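Local coordinates for OmpT protein (Vibrio cholerae serotype O1, PDB 6EHD) that probably forms a diffusion pore in the outer membrane, a porin-type beta barrel that lets small solutes pass without strong specificity, at residues A[107-110]-A[111-114]. The protein carries 1 engineered substitution. Numbering follows the deposited sequence.
Sequences GLRY and GTLS
Tyr110 packs its ring against the start of Gly111, with CD2 3.3 Å from the Gly111 N, the closest packing of a side chain across the two segments. A chi1 of 58° sets CG between the backbone N and the carbonyl carbon, which brings the ring back alongside the next peptide, met obliquely, while Gly111, lacking a side chain, adds no bulk beside it. Water 1 lies over the centre of one ring face, donates to Leu108 O and accepts from Gly111 N, 2.8 Å from each. The phenol suits this buried place because its OH is hydrogen-bonded to Asp92 OD1.

The Arg109 and Thr112 side chains meet more loosely: Thr112 OG1 sits over one guanidinium face, 3.5 Å from NH2, at an angle too poor for a bond. Arg109, bent at chi2 and chi3, instead forms a salt bridge from NE to Glu230 and gives a hydrogen bond from NH1 to Gly296 O.

On the watery side Tyr110 O receives two waters. Water 2 accepts from Leu113 N at 3.0 Å, and water 3 lies 2.8 Å from Ser114 OG, whose short hydroxyl also bonds Ala116 N. This stretch between helix 90-94 and strand 117-118, held by Glu230 and Asn194 of barrel strands, fits a loop folded into a porin barrel, as in the constriction loop of this family.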
ATOM      1  N   GLY A 107       3.498   4.782   8.968  1.00 22.79           N
ATOM      2  CA  GLY A 107       2.392   4.740   9.974  1.00 20.65           C
ATOM      3  C   GLY A 107       1.211   3.842   9.566  1.00 22.08           C
ATOM      4  O   GLY A 107       0.181   3.760  10.288  1.00 22.70           O
ATOM      5  N   LEU A 108       1.305   3.152   8.393  1.00 22.00           N
ATOM      6  CA  LEU A 108       0.215   2.334   7.905  1.00 22.36           C
ATOM      7  C   LEU A 108       0.643   0.894   8.116  1.00 25.54           C
ATOM      8  O   LEU A 108       1.706   0.494   7.634  1.00 27.28           O
ATOM      9  CB  LEU A 108      -0.165   2.692   6.454  1.00 21.97           C
ATOM     10  CG  LEU A 108      -0.413   4.177   6.192  1.00 22.82           C
ATOM     11  CD1 LEU A 108      -0.717   4.425   4.712  1.00 25.27           C
ATOM     12  CD2 LEU A 108      -1.545   4.843   7.035  1.00 24.74           C
ATOM     13  N   ARG A 109      -0.088   0.173   8.991  1.00 22.36           N
ATOM     14  CA  ARG A 109       0.488  -1.046   9.583  1.00 25.29           C
ATOM     15  C   ARG A 109      -0.147  -2.386   9.091  1.00 29.46           C
ATOM     16  O   ARG A 109       0.025  -3.420   9.724  1.00 29.45           O
ATOM     17  CB  ARG A 109       0.376  -0.979  11.115  1.00 25.10           C
ATOM     18  CG  ARG A 109       0.948   0.275  11.759  1.00 25.95           C
ATOM     19  CD  ARG A 109       2.367   0.665  11.275  1.00 25.37           C
ATOM     20  NE  ARG A 109       3.329  -0.452  11.458  1.00 25.43           N
ATOM     21  CZ  ARG A 109       4.254  -0.861  10.593  1.00 26.36           C
ATOM     22  NH1 ARG A 109       4.477  -0.231   9.440  1.00 27.02           N
ATOM     23  NH2 ARG A 109       5.029  -1.933  10.900  1.00 29.92           N
ATOM     24  N   TYR A 110      -0.890  -2.357   7.984  1.00 25.97           N
ATOM     25  CA  TYR A 110      -1.609  -3.551   7.472  1.00 25.82           C
ATOM     26  C   TYR A 110      -0.649  -4.602   6.782  1.00 28.48           C
ATOM     27  O   TYR A 110      -1.051  -5.770   6.635  1.00 28.47           O
ATOM     28  CB  TYR A 110      -2.682  -3.146   6.421  1.00 23.82           C
ATOM     29  CG  TYR A 110      -2.158  -2.393   5.205  1.00 24.77           C
ATOM     30  CD1 TYR A 110      -2.003  -0.983   5.219  1.00 23.72           C
ATOM     31  CD2 TYR A 110      -1.735  -3.072   4.058  1.00 25.69           C
ATOM     32  CE1 TYR A 110      -1.434  -0.311   4.125  1.00 25.68           C
ATOM     33  CE2 TYR A 110      -1.167  -2.414   2.974  1.00 24.93           C
ATOM     34  CZ  TYR A 110      -1.021  -1.028   2.999  1.00 25.67           C
ATOM     35  OH  TYR A 110      -0.449  -0.420   1.888  1.00 24.25           O
ATOM     36  N   GLY A 111       0.519  -4.144   6.282  1.00 27.15           N
ATOM     37  CA  GLY A 111       1.323  -4.860   5.313  1.00 28.65           C
ATOM     38  C   GLY A 111       2.513  -5.601   5.878  1.00 30.13           C
ATOM     39  O   GLY A 111       3.342  -6.152   5.129  1.00 29.43           O
ATOM     40  N   THR A 112       2.648  -5.576   7.179  1.00 27.65           N
ATOM     41  CA  THR A 112       3.879  -6.082   7.849  1.00 29.83           C
ATOM     42  C   THR A 112       4.251  -7.543   7.459  1.00 32.22           C
ATOM     43  O   THR A 112       5.442  -7.812   7.230  1.00 32.78           O
ATOM     44  CB  THR A 112       3.739  -5.961   9.374  1.00 32.03           C
ATOM     45  OG1 THR A 112       3.253  -4.649   9.638  1.00 32.72           O
ATOM     46  CG2 THR A 112       5.085  -6.218  10.137  1.00 33.32           C
ATOM     47  N   LEU A 113       3.247  -8.408   7.349  1.00 29.68           N
ATOM     48  CA  LEU A 113       3.358  -9.801   6.886  1.00 34.06           C
ATOM     49  C   LEU A 113       3.015 -10.123   5.424  1.00 35.44           C
ATOM     50  O   LEU A 113       3.622 -11.041   4.842  1.00 37.38           O
ATOM     51  CB  LEU A 113       2.561 -10.721   7.827  1.00 32.77           C
ATOM     52  CG  LEU A 113       2.742 -10.591   9.347  1.00 33.73           C
ATOM     53  CD1 LEU A 113       1.861 -11.544  10.147  1.00 35.54           C
ATOM     54  CD2 LEU A 113       4.182 -10.744   9.793  1.00 36.57           C
ATOM     55  N   SER A 114       2.077  -9.373   4.829  1.00 33.11           N
ATOM     56  CA  SER A 114       1.483  -9.700   3.531  1.00 32.43           C
ATOM     57  C   SER A 114       2.231  -9.050   2.375  1.00 36.58           C
ATOM     58  O   SER A 114       2.112  -9.529   1.245  1.00 38.47           O
ATOM     59  CB  SER A 114      -0.021  -9.250   3.524  1.00 36.72           C
ATOM     60  OG  SER A 114      -0.090  -7.823   3.652  1.00 34.07           O
TER
HETATM   61  O   HOH W   1       1.982  -1.767   6.006  1.00 34.23           O
HETATM   62  O   HOH W   2       0.273  -7.997   7.482  1.00 28.29           O
HETATM   63  O   HOH W   3      -2.583  -7.224   4.793  1.00 30.27           O